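Local coordinates for crustacyanin-C1 subunit (PDB 1I4U), which binds the carotenoid astaxanthin, the pigment that gives the lobster carapace its blue colour, and assembles with other subunits into crustacyanin oligomers, at residues R28-A32 against F58-F63; W35-T41 against S133-S139; R79-Y84 against S94-S100; D111-C117 against Y146-C150. One frame throughout, in Å; residues are numbered along the deposited sequence.

Interaction 1: residues R28-A32 against F58-F63; sequences RNSYA and FDGKQF
Arg28 lays the aliphatic start of its side chain on the ring of Phe58. Arg28 CB sits over the centre of the Phe58 ring, 3.6 Å from its centroid, in a CH-pi contact. Gly60 N covers the opposite face, so Phe58 is sandwiched. Asn29 comes to the edge of the same ring, its amide plane standing at about a right angle to it. Phe58 CD1 in turn lies over the centre of one face of Phe63. The Arg28 chain folds at chi2 (-57°), which brings CD to 3.9 Å from Phe63 CZ and sends the guanidinium on to Trp21 in a cation-pi contact. At the Phe63 edge, CE2 approaches Arg28 O at 3.4 Å. Tyr31 turns its own edge toward the Phe63 face in an offset edge-to-face pair, planes at 73°. Asp59 OD1 takes the N-H groups of Lys61 and Gln62, an Asx turn. The contact sets the short helix 28-31, just ahead of strand 33-41, against the connection between strands 52-58 and 63-68 of the lipocalin barrel. Beyond it, Tyr31 packs on strand 115-123 and Phe63 on Leu83 of strand 76-85.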
# COMPACT_ATOMS: atom_id res chain seq x y z
N ARG A 28 -10.53 -3.10 -21.56
CA ARG A 28 -9.25 -3.45 -20.92
C ARG A 28 -8.20 -3.79 -21.96
O ARG A 28 -7.03 -3.47 -21.85
CB ARG A 28 -9.45 -4.63 -19.98
CG ARG A 28 -10.39 -4.39 -18.80
CD ARG A 28 -9.95 -3.22 -17.94
NE ARG A 28 -10.86 -3.15 -16.76
CZ ARG A 28 -10.81 -2.13 -15.93
NH1 ARG A 28 -9.93 -1.16 -16.16
NH2 ARG A 28 -11.62 -2.08 -14.89
N ASN A 29 -8.62 -4.47 -23.04
CA ASN A 29 -7.63 -4.89 -24.04
C ASN A 29 -7.04 -3.67 -24.69
O ASN A 29 -5.88 -3.62 -25.09
CB ASN A 29 -8.35 -5.78 -25.02
CG ASN A 29 -8.38 -7.25 -24.60
OD1 ASN A 29 -7.34 -7.90 -24.57
ND2 ASN A 29 -9.57 -7.78 -24.28
N SER A 30 -7.85 -2.61 -24.84
CA SER A 30 -7.31 -1.40 -25.46
C SER A 30 -6.35 -0.65 -24.55
O SER A 30 -5.64 0.23 -25.05
CB SER A 30 -8.46 -0.49 -25.89
OG SER A 30 -9.20 -1.07 -26.97
N TYR A 31 -6.37 -0.93 -23.27
CA TYR A 31 -5.44 -0.32 -22.32
C TYR A 31 -4.11 -1.07 -22.21
O TYR A 31 -3.14 -0.58 -21.65
CB TYR A 31 -6.11 -0.22 -20.93
CG TYR A 31 -5.38 0.71 -19.98
CD1 TYR A 31 -5.38 2.09 -20.09
CD2 TYR A 31 -4.67 0.13 -18.92
CE1 TYR A 31 -4.71 2.89 -19.21
CE2 TYR A 31 -4.00 0.97 -18.04
CZ TYR A 31 -4.01 2.34 -18.17
OH TYR A 31 -3.31 3.12 -17.28
N ALA A 32 -4.11 -2.27 -22.77
CA ALA A 32 -2.88 -3.10 -22.72
C ALA A 32 -1.83 -2.53 -23.69
O ALA A 32 -2.06 -1.56 -24.40
CB ALA A 32 -3.19 -4.53 -23.00
N PHE A 58 -2.97 -8.22 -20.78
CA PHE A 58 -4.25 -8.45 -20.17
C PHE A 58 -4.66 -9.91 -20.41
O PHE A 58 -4.68 -10.33 -21.54
CB PHE A 58 -5.31 -7.51 -20.74
CG PHE A 58 -6.68 -7.67 -20.11
CD1 PHE A 58 -6.81 -7.37 -18.76
CD2 PHE A 58 -7.76 -8.12 -20.85
CE1 PHE A 58 -8.05 -7.53 -18.16
CE2 PHE A 58 -9.00 -8.29 -20.26
CZ PHE A 58 -9.12 -8.01 -18.90
N ASP A 59 -4.96 -10.61 -19.33
CA ASP A 59 -5.19 -12.04 -19.42
C ASP A 59 -6.68 -12.35 -19.28
O ASP A 59 -7.01 -13.52 -19.08
CB ASP A 59 -4.35 -12.78 -18.36
CG ASP A 59 -4.75 -12.53 -16.93
OD1 ASP A 59 -5.84 -11.98 -16.66
OD2 ASP A 59 -3.95 -12.90 -16.01
N GLY A 60 -7.50 -11.31 -19.34
CA GLY A 60 -8.94 -11.42 -19.21
C GLY A 60 -9.46 -11.11 -17.83
O GLY A 60 -10.65 -10.85 -17.66
N LYS A 61 -8.61 -11.14 -16.81
CA LYS A 61 -8.99 -10.82 -15.44
C LYS A 61 -8.08 -9.82 -14.74
O LYS A 61 -8.49 -9.19 -13.77
CB LYS A 61 -8.96 -12.06 -14.55
CG LYS A 61 -9.90 -13.17 -14.96
CD LYS A 61 -11.23 -12.69 -15.53
CE LYS A 61 -12.33 -13.70 -15.24
NZ LYS A 61 -13.69 -13.09 -15.45
N GLN A 62 -6.84 -9.65 -15.22
CA GLN A 62 -5.99 -8.61 -14.68
C GLN A 62 -4.92 -8.32 -15.73
O GLN A 62 -4.83 -9.02 -16.74
CB GLN A 62 -5.29 -9.12 -13.41
CG GLN A 62 -4.18 -10.08 -13.76
CD GLN A 62 -3.47 -10.62 -12.55
OE1 GLN A 62 -2.51 -11.35 -12.73
NE2 GLN A 62 -3.89 -10.25 -11.36
N PHE A 63 -4.14 -7.33 -15.43
CA PHE A 63 -2.94 -6.99 -16.19
C PHE A 63 -1.72 -7.44 -15.46
O PHE A 63 -1.56 -7.19 -14.26
CB PHE A 63 -2.84 -5.49 -16.44
CG PHE A 63 -3.97 -4.83 -17.17
CD1 PHE A 63 -5.03 -4.32 -16.46
CD2 PHE A 63 -3.97 -4.69 -18.55
CE1 PHE A 63 -6.08 -3.69 -17.11
CE2 PHE A 63 -5.00 -4.04 -19.21
CZ PHE A 63 -6.05 -3.50 -18.49

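Interaction 2: residues W35-T41 against S133-S139; sequences WYQFALT and SFIFSRS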
# COMPACT_ATOMS: atom_id res chain seq x y z
N TRP A 35 3.04 1.64 -22.33
CA TRP A 35 2.83 3.03 -21.92
C TRP A 35 4.11 3.61 -21.32
O TRP A 35 4.73 2.96 -20.46
CB TRP A 35 1.77 3.11 -20.84
CG TRP A 35 0.34 2.88 -21.21
CD1 TRP A 35 -0.35 1.73 -20.99
CD2 TRP A 35 -0.57 3.79 -21.81
NE1 TRP A 35 -1.65 1.88 -21.43
CE2 TRP A 35 -1.81 3.14 -21.94
CE3 TRP A 35 -0.43 5.10 -22.25
CZ2 TRP A 35 -2.95 3.74 -22.50
CZ3 TRP A 35 -1.52 5.72 -22.80
CH2 TRP A 35 -2.75 5.03 -22.92
N TYR A 36 4.50 4.78 -21.72
CA TYR A 36 5.65 5.47 -21.17
C TYR A 36 5.18 6.47 -20.14
O TYR A 36 4.17 7.14 -20.29
CB TYR A 36 6.39 6.22 -22.30
CG TYR A 36 6.87 5.29 -23.39
CD1 TYR A 36 6.07 4.97 -24.46
CD2 TYR A 36 8.15 4.71 -23.35
CE1 TYR A 36 6.50 4.12 -25.47
CE2 TYR A 36 8.57 3.84 -24.33
CZ TYR A 36 7.74 3.54 -25.41
OH TYR A 36 8.16 2.70 -26.38
N GLN A 37 5.93 6.62 -19.05
CA GLN A 37 5.57 7.61 -18.03
C GLN A 37 6.11 8.95 -18.48
O GLN A 37 7.32 9.17 -18.44
CB GLN A 37 6.18 7.22 -16.69
CG GLN A 37 5.83 8.21 -15.55
CD GLN A 37 6.58 7.75 -14.33
OE1 GLN A 37 6.23 6.87 -13.54
NE2 GLN A 37 7.76 8.17 -14.00
N PHE A 38 5.20 9.85 -18.87
CA PHE A 38 5.60 11.17 -19.35
C PHE A 38 6.00 12.10 -18.21
O PHE A 38 6.96 12.84 -18.35
CB PHE A 38 4.46 11.77 -20.16
CG PHE A 38 4.72 13.16 -20.67
CD1 PHE A 38 5.58 13.37 -21.74
CD2 PHE A 38 4.13 14.23 -20.04
CE1 PHE A 38 5.85 14.64 -22.18
CE2 PHE A 38 4.37 15.50 -20.50
CZ PHE A 38 5.24 15.73 -21.57
N ALA A 39 5.22 12.06 -17.13
CA ALA A 39 5.46 12.95 -15.99
C ALA A 39 4.75 12.36 -14.77
O ALA A 39 3.80 11.57 -14.92
CB ALA A 39 4.98 14.38 -16.18
N LEU A 40 5.19 12.74 -13.59
CA LEU A 40 4.57 12.30 -12.34
C LEU A 40 4.83 13.33 -11.25
O LEU A 40 5.80 14.08 -11.32
CB LEU A 40 5.04 10.90 -11.90
CG LEU A 40 6.34 10.80 -11.16
CD1 LEU A 40 6.52 9.36 -10.66
CD2 LEU A 40 7.54 11.19 -12.02
N THR A 41 3.91 13.34 -10.25
CA THR A 41 4.14 14.14 -9.07
C THR A 41 5.01 13.35 -8.09
O THR A 41 5.03 12.12 -8.15
CB THR A 41 2.80 14.58 -8.41
OG1 THR A 41 2.05 13.44 -7.97
CG2 THR A 41 1.92 15.34 -9.39
N SER A 133 0.09 11.26 -8.87
CA SER A 133 -0.49 11.44 -10.17
C SER A 133 0.58 11.17 -11.24
O SER A 133 1.77 11.37 -11.03
CB SER A 133 -1.08 12.83 -10.33
OG SER A 133 -2.09 13.09 -9.37
N PHE A 134 0.07 10.73 -12.37
CA PHE A 134 0.90 10.30 -13.50
C PHE A 134 0.25 10.69 -14.81
O PHE A 134 -0.95 10.58 -14.93
CB PHE A 134 1.11 8.80 -13.52
CG PHE A 134 1.52 8.15 -12.21
CD1 PHE A 134 0.58 7.89 -11.24
CD2 PHE A 134 2.85 7.82 -11.95
CE1 PHE A 134 0.96 7.32 -10.04
CE2 PHE A 134 3.21 7.22 -10.75
CZ PHE A 134 2.26 6.99 -9.80
N ILE A 135 1.08 11.06 -15.78
CA ILE A 135 0.67 11.23 -17.16
C ILE A 135 1.40 10.16 -17.94
O ILE A 135 2.65 10.14 -17.91
CB ILE A 135 0.94 12.65 -17.69
CG1 ILE A 135 0.16 13.69 -16.89
CG2 ILE A 135 0.62 12.82 -19.16
CD1 ILE A 135 0.60 15.14 -17.16
N PHE A 136 0.66 9.30 -18.59
CA PHE A 136 1.19 8.26 -19.47
C PHE A 136 0.95 8.60 -20.96
O PHE A 136 -0.06 9.24 -21.29
CB PHE A 136 0.50 6.95 -19.20
CG PHE A 136 0.91 6.07 -18.05
CD1 PHE A 136 1.74 6.52 -17.02
CD2 PHE A 136 0.45 4.74 -17.99
CE1 PHE A 136 2.16 5.68 -16.00
CE2 PHE A 136 0.88 3.88 -16.97
CZ PHE A 136 1.71 4.36 -15.99
N SER A 137 1.89 8.19 -21.79
CA SER A 137 1.84 8.38 -23.23
C SER A 137 2.08 7.07 -23.95
O SER A 137 2.81 6.22 -23.48
CB SER A 137 2.88 9.40 -23.64
OG SER A 137 2.85 9.61 -25.06
N ARG A 138 1.50 6.95 -25.15
CA ARG A 138 1.86 5.80 -25.98
C ARG A 138 3.19 5.96 -26.70
O ARG A 138 3.65 4.98 -27.33
CB ARG A 138 0.74 5.51 -26.98
CG ARG A 138 -0.53 4.96 -26.39
CD ARG A 138 -0.33 3.66 -25.64
NE ARG A 138 -1.60 2.99 -25.41
CZ ARG A 138 -1.70 1.75 -24.95
NH1 ARG A 138 -0.64 1.02 -24.68
NH2 ARG A 138 -2.91 1.22 -24.78
N SER A 139 3.82 7.08 -26.59
CA SER A 139 5.13 7.37 -27.17
C SER A 139 6.03 8.04 -26.17
O SER A 139 5.65 8.44 -25.06
CB SER A 139 4.91 8.23 -28.42
OG SER A 139 4.02 9.26 -28.26
O HOH W 1 3.27 10.01 -8.59
O HOH W 2 -0.70 14.08 -7.24
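Phe136 and Trp35 meet at the apolar centre: Phe136 CD2 lies 3.5 Å from Trp35 CB, the rings oblique. Further along the same sheet face, Leu40 CB packs on Phe134 CD2 at 3.8 Å. Ile135 uses the other face, where its CG2 touches Phe38 CD2 at 3.9 Å; the two side chains lie side by side and point the same way. The backbones pair antiparallel. Tyr36 and Ser137 exchange two bonds, and Thr41 N reaches Ser133 O. Between them the register slips by one residue. Phe38 N and Ala39 N both bond to Ile135 O, a classic beta bulge, the Phe38 bond being short and bent (2.7 Å, 139°). At one polar end the guanidinium of Arg138 lies flat on the indole of Trp35, planes 15° apart. Arg138 CZ is 3.7 Å from the centroid of the Trp35 five-membered ring, a cation-pi contact, while CD covers the six-membered ring. A bend at chi2 (-59°) folds the arginine back to reach it. Its N-H groups bond to backbone oxygens of Tyr112, Ala32 and Val34, bonds that would hold the group flat on the indole. Trp35 NE1 is bonded to Tyr31 O. Trp35 under a stacked arginine is the lipocalin signature, the tryptophan of the G-X-W motif. At the other end one water links Thr41 O with Ser133 O, and a second links Thr41 OG1 with Ser133 OG. This pairing joins strand 33-41 to strand 128-137 in the lipocalin barrel. Strands 52-58 and 164-166 also pair with 33-41, and strand 115-123 with 128-137.

Interaction 3: residues R79-Y84 against S94-S100; sequences RNGKLY and SIDYENS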
# COMPACT_ATOMS: atom_id res chain seq x y z
N ARG A 79 10.78 -4.22 -12.91
CA ARG A 79 9.86 -4.48 -11.82
C ARG A 79 8.64 -5.19 -12.36
O ARG A 79 8.06 -4.77 -13.32
CB ARG A 79 9.41 -3.19 -11.17
CG ARG A 79 10.61 -2.48 -10.58
CD ARG A 79 10.12 -1.25 -9.86
NE ARG A 79 9.52 -1.74 -8.58
CZ ARG A 79 8.73 -0.87 -7.91
NH1 ARG A 79 8.48 0.38 -8.31
NH2 ARG A 79 8.18 -1.27 -6.78
N ASN A 80 8.24 -6.28 -11.69
CA ASN A 80 7.02 -7.04 -12.00
C ASN A 80 5.83 -6.52 -11.21
O ASN A 80 5.92 -6.40 -9.98
CB ASN A 80 7.20 -8.51 -11.69
CG ASN A 80 8.28 -9.16 -12.54
OD1 ASN A 80 8.19 -9.12 -13.76
ND2 ASN A 80 9.28 -9.76 -11.93
N GLY A 81 4.79 -6.17 -11.94
CA GLY A 81 3.59 -5.62 -11.35
C GLY A 81 2.35 -6.32 -11.83
O GLY A 81 2.36 -7.15 -12.75
N LYS A 82 1.22 -6.00 -11.17
CA LYS A 82 -0.10 -6.45 -11.54
C LYS A 82 -1.09 -5.32 -11.34
O LYS A 82 -0.90 -4.49 -10.46
CB LYS A 82 -0.59 -7.63 -10.69
CG LYS A 82 0.15 -8.92 -10.88
CD LYS A 82 -0.29 -9.94 -9.85
CE LYS A 82 0.42 -11.25 -10.10
NZ LYS A 82 -0.39 -12.10 -10.98
N LEU A 83 -2.14 -5.32 -12.17
CA LEU A 83 -3.25 -4.40 -11.97
C LEU A 83 -4.51 -5.26 -11.95
O LEU A 83 -4.76 -5.96 -12.92
CB LEU A 83 -3.17 -3.35 -13.04
CG LEU A 83 -4.02 -2.13 -13.04
CD1 LEU A 83 -3.64 -1.20 -11.92
CD2 LEU A 83 -3.86 -1.38 -14.35
N TYR A 84 -5.24 -5.26 -10.86
CA TYR A 84 -6.39 -6.17 -10.73
C TYR A 84 -7.51 -5.44 -10.03
O TYR A 84 -7.27 -4.45 -9.32
CB TYR A 84 -6.01 -7.43 -9.98
CG TYR A 84 -5.20 -7.30 -8.73
CD1 TYR A 84 -5.79 -6.94 -7.52
CD2 TYR A 84 -3.83 -7.52 -8.73
CE1 TYR A 84 -5.04 -6.82 -6.39
CE2 TYR A 84 -3.09 -7.39 -7.58
CZ TYR A 84 -3.67 -7.05 -6.39
OH TYR A 84 -2.98 -6.91 -5.21
N SER A 94 -6.43 -2.09 -8.12
CA SER A 94 -5.23 -2.08 -7.30
C SER A 94 -4.00 -2.27 -8.18
O SER A 94 -3.99 -3.16 -9.00
CB SER A 94 -5.23 -3.22 -6.31
OG SER A 94 -6.33 -3.12 -5.42
N ILE A 95 -3.01 -1.41 -7.98
CA ILE A 95 -1.73 -1.60 -8.65
C ILE A 95 -0.80 -2.17 -7.59
O ILE A 95 -0.69 -1.65 -6.46
CB ILE A 95 -1.18 -0.29 -9.23
CG1 ILE A 95 0.13 -0.54 -9.96
CG2 ILE A 95 -0.98 0.81 -8.19
CD1 ILE A 95 0.07 -1.07 -11.32
N ASP A 96 -0.16 -3.28 -7.91
CA ASP A 96 0.66 -4.07 -6.99
C ASP A 96 1.99 -4.38 -7.65
O ASP A 96 2.01 -4.64 -8.85
CB ASP A 96 -0.11 -5.34 -6.62
CG ASP A 96 0.29 -6.02 -5.33
OD1 ASP A 96 1.34 -5.67 -4.75
OD2 ASP A 96 -0.47 -6.96 -4.94
N TYR A 97 3.09 -4.36 -6.91
CA TYR A 97 4.39 -4.68 -7.42
C TYR A 97 5.09 -5.64 -6.49
O TYR A 97 4.91 -5.62 -5.26
CB TYR A 97 5.28 -3.43 -7.61
CG TYR A 97 4.97 -2.77 -8.94
CD1 TYR A 97 3.92 -1.91 -9.14
CD2 TYR A 97 5.75 -3.03 -10.05
CE1 TYR A 97 3.65 -1.32 -10.39
CE2 TYR A 97 5.51 -2.45 -11.28
CZ TYR A 97 4.48 -1.59 -11.45
OH TYR A 97 4.21 -1.03 -12.68
N GLU A 98 5.94 -6.50 -7.03
CA GLU A 98 6.75 -7.35 -6.17
C GLU A 98 7.55 -6.53 -5.16
O GLU A 98 8.06 -5.49 -5.47
CB GLU A 98 7.78 -8.15 -6.95
CG GLU A 98 7.37 -9.48 -7.50
CD GLU A 98 8.37 -10.16 -8.41
OE1 GLU A 98 9.30 -9.51 -8.94
OE2 GLU A 98 8.18 -11.37 -8.58
N ASN A 99 7.58 -7.03 -3.93
CA ASN A 99 8.28 -6.46 -2.82
C ASN A 99 7.87 -5.03 -2.56
O ASN A 99 8.74 -4.19 -2.32
CB ASN A 99 9.78 -6.53 -3.15
CG ASN A 99 10.24 -7.98 -3.02
OD1 ASN A 99 10.75 -8.51 -3.99
ND2 ASN A 99 10.04 -8.54 -1.85
N SER A 100 6.57 -4.75 -2.61
CA SER A 100 5.99 -3.43 -2.49
C SER A 100 4.63 -3.45 -1.83
O SER A 100 4.02 -4.49 -1.61
CB SER A 100 5.89 -2.73 -3.86
OG SER A 100 5.62 -1.32 -3.63
O HOH W 3 9.61 -3.02 -5.07
O HOH W 4 9.00 -4.50 -8.05
O HOH W 5 9.94 -6.98 -9.47
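Tyr97 has the CA of Gly81 over one face of its ring, 3.8 Å from the centroid, in a CH-pi contact. Gly81, with no side chain, lets the ring lie this close to the backbone. The Arg79 chain turns at chi3 (76°), and Tyr97 CD2 lies over one face of its guanidinium, the planes 32° apart. At the guanidinium edge are Ser100 CB and, farther off, Glu98 O. Two waters bridge Arg79 NE and NH2 to Glu98 O. The Tyr84 ring has Ser94 O over one face, and Ser94 CB lies 3.6 Å from its CE1. Asp96 OD2 is at its edge, in plane, and accepts a short bond of 2.5 Å from Tyr84 OH on its anti side. A phenylalanine at Tyr84 would lose this hydroxyl and would probably leave the buried Asp96 carboxylate without that donor. Asn80 ND2 bonds almost straight to Glu98 OE1 (171°), coming from above the carboxylate plane. Leu83 CD1 meets Ile95 CB at 3.8 Å on the face that Tyr97 shares. Backbone bonds pair Lys82 with Asp96 and Tyr84 with Ser94, and Glu98 N reaches Asn80 O. Pro87 of the second subunit packs on Tyr84 and Asp96, and Phe88 of that subunit on Lys82. Strands 76-85 and 93-97 form an antiparallel hairpin; the type II turn from Tyr97 to Ser100 leads on to strand 102-110, as in the up-and-down barrel of lipocalins.

Interaction 4: residues D111-C117 against Y146-C150; sequences DYSNYAC and YVKKC
Cys117 and Cys150 are joined covalently, SG to SG at 2.1 Å, with a disulfide torsion of -88°. Beside this bridge, Cys150 SG lies 3.9 Å from Tyr115 CD2, an oblique sulfur-aromatic contact. Tyr115 also meets Tyr146, CD1 to CD1 at 3.6 Å. Their rings are nearly parallel but slid apart, so they barely overlap. Lys149 CD touches Tyr115 OH at 3.5 Å. That hydroxyl is bonded to Glu109. Asn114 lies over one face of Tyr146: its CB is 3.9 Å from the ring centroid in a CH-pi contact, and its amide is stacked within 9° of the ring plane. An alanine in place of Tyr146 would remove this ring and is likely to leave a gap beside Tyr115 and the Asn114 amide without its stacking partner. Asp111 positions both partners. Its OD1 takes Asn114 N and Tyr115 N from opposite faces of the carboxylate plane, and Asp111 OD2 takes Asn114 ND2 at 2.8 Å. The contact fastens helix 144-156 to the outside of the barrel at strand 115-123. That strand lies between strands 102-110 and 128-137, while Val147 of the helix packs on Phe38 of strand 33-41.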
# COMPACT_ATOMS: atom_id res chain seq x y z
N ASP A 111 -7.67 8.20 -23.61
CA ASP A 111 -8.19 7.93 -24.96
C ASP A 111 -7.65 6.62 -25.50
O ASP A 111 -7.90 6.36 -26.69
CB ASP A 111 -7.93 9.09 -25.92
CG ASP A 111 -6.48 9.21 -26.35
OD1 ASP A 111 -5.64 8.53 -25.74
OD2 ASP A 111 -6.22 10.01 -27.28
N TYR A 112 -6.90 5.84 -24.73
CA TYR A 112 -6.33 4.55 -25.04
C TYR A 112 -5.20 4.59 -26.07
O TYR A 112 -4.27 3.79 -25.92
CB TYR A 112 -7.34 3.48 -25.51
CG TYR A 112 -8.36 3.27 -24.40
CD1 TYR A 112 -8.04 2.45 -23.35
CD2 TYR A 112 -9.57 3.89 -24.41
CE1 TYR A 112 -8.93 2.26 -22.33
CE2 TYR A 112 -10.50 3.72 -23.37
CZ TYR A 112 -10.17 2.88 -22.32
OH TYR A 112 -11.02 2.64 -21.26
N SER A 113 -5.30 5.44 -27.07
CA SER A 113 -4.31 5.49 -28.15
C SER A 113 -3.26 6.56 -27.99
O SER A 113 -2.26 6.47 -28.74
CB SER A 113 -5.03 5.64 -29.47
OG SER A 113 -5.78 6.75 -29.50
N ASN A 114 -3.39 7.56 -27.11
CA ASN A 114 -2.39 8.59 -26.97
C ASN A 114 -1.94 8.78 -25.52
O ASN A 114 -0.74 8.86 -25.24
CB ASN A 114 -2.89 9.93 -27.51
CG ASN A 114 -3.15 9.82 -28.99
OD1 ASN A 114 -2.20 9.92 -29.78
ND2 ASN A 114 -4.38 9.57 -29.35
N TYR A 115 -2.92 8.90 -24.60
CA TYR A 115 -2.58 9.30 -23.24
C TYR A 115 -3.44 8.61 -22.22
O TYR A 115 -4.54 8.19 -22.52
CB TYR A 115 -2.75 10.85 -23.14
CG TYR A 115 -4.18 11.29 -23.12
CD1 TYR A 115 -4.89 11.42 -24.31
CD2 TYR A 115 -4.84 11.54 -21.93
CE1 TYR A 115 -6.20 11.82 -24.32
CE2 TYR A 115 -6.16 11.93 -21.94
CZ TYR A 115 -6.83 12.06 -23.13
OH TYR A 115 -8.16 12.44 -23.20
N ALA A 116 -2.96 8.67 -20.97
CA ALA A 116 -3.72 8.31 -19.81
C ALA A 116 -3.30 9.19 -18.63
O ALA A 116 -2.12 9.55 -18.48
CB ALA A 116 -3.59 6.84 -19.43
N CYS A 117 -4.29 9.57 -17.81
CA CYS A 117 -4.09 10.39 -16.64
C CYS A 117 -4.47 9.51 -15.43
O CYS A 117 -5.63 9.13 -15.32
CB CYS A 117 -4.96 11.64 -16.69
SG CYS A 117 -5.15 12.44 -18.32
N TYR A 146 -2.64 16.81 -25.46
CA TYR A 146 -2.96 15.73 -24.55
C TYR A 146 -2.54 16.00 -23.12
O TYR A 146 -3.27 15.65 -22.18
CB TYR A 146 -2.32 14.39 -25.04
CG TYR A 146 -2.71 14.06 -26.47
CD1 TYR A 146 -4.03 13.90 -26.83
CD2 TYR A 146 -1.77 13.96 -27.48
CE1 TYR A 146 -4.45 13.62 -28.11
CE2 TYR A 146 -2.17 13.69 -28.80
CZ TYR A 146 -3.48 13.51 -29.09
OH TYR A 146 -3.84 13.25 -30.39
N VAL A 147 -1.35 16.61 -22.95
CA VAL A 147 -0.91 17.05 -21.64
C VAL A 147 -1.96 17.95 -21.02
O VAL A 147 -2.27 17.78 -19.85
CB VAL A 147 0.46 17.78 -21.68
CG1 VAL A 147 0.83 18.32 -20.31
CG2 VAL A 147 1.50 16.81 -22.26
N LYS A 148 -2.52 18.87 -21.78
CA LYS A 148 -3.52 19.80 -21.26
C LYS A 148 -4.83 19.10 -20.85
O LYS A 148 -5.51 19.53 -19.93
CB LYS A 148 -3.84 20.85 -22.33
CG LYS A 148 -2.87 21.98 -22.58
CD LYS A 148 -3.30 22.74 -23.85
CE LYS A 148 -2.38 23.83 -24.33
NZ LYS A 148 -1.04 23.39 -24.77
N LYS A 149 -5.13 18.00 -21.55
CA LYS A 149 -6.28 17.20 -21.12
C LYS A 149 -6.06 16.68 -19.73
O LYS A 149 -6.94 16.75 -18.85
CB LYS A 149 -6.62 16.06 -22.09
CG LYS A 149 -7.13 16.65 -23.47
CD LYS A 149 -7.19 15.58 -24.52
CE LYS A 149 -6.79 16.05 -25.93
NZ LYS A 149 -7.71 17.13 -26.37
N CYS A 150 -4.84 16.12 -19.48
CA CYS A 150 -4.60 15.65 -18.13
C CYS A 150 -4.57 16.82 -17.15
O CYS A 150 -5.10 16.64 -16.06
CB CYS A 150 -3.30 14.86 -18.05
SG CYS A 150 -3.30 13.22 -18.80

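How the interactions relate
Interaction 2 is the most central of the four and is mainly strand pairing. Interactions 1, 3 and 4 lie farther out, each partly buried. Interaction 3 is strand pairing too, in the same sheet, but meets the second subunit. Interactions 1 and 4 fix helices to the barrel instead, by aromatic packing in both, with a disulfide added in interaction 4. Arg138 ties interaction 2 to interactions 1 and 4. Phe136 N also bonds to Ala116 O, since strands 128-137 and 115-123 are neighbours. Interaction 1 joins interaction 3 through Phe63 O to Leu83 N and Gln62 OE1 to Lys82 NZ. Interactions 3 and 4 do not touch and lie on opposite sides of the chain's centre.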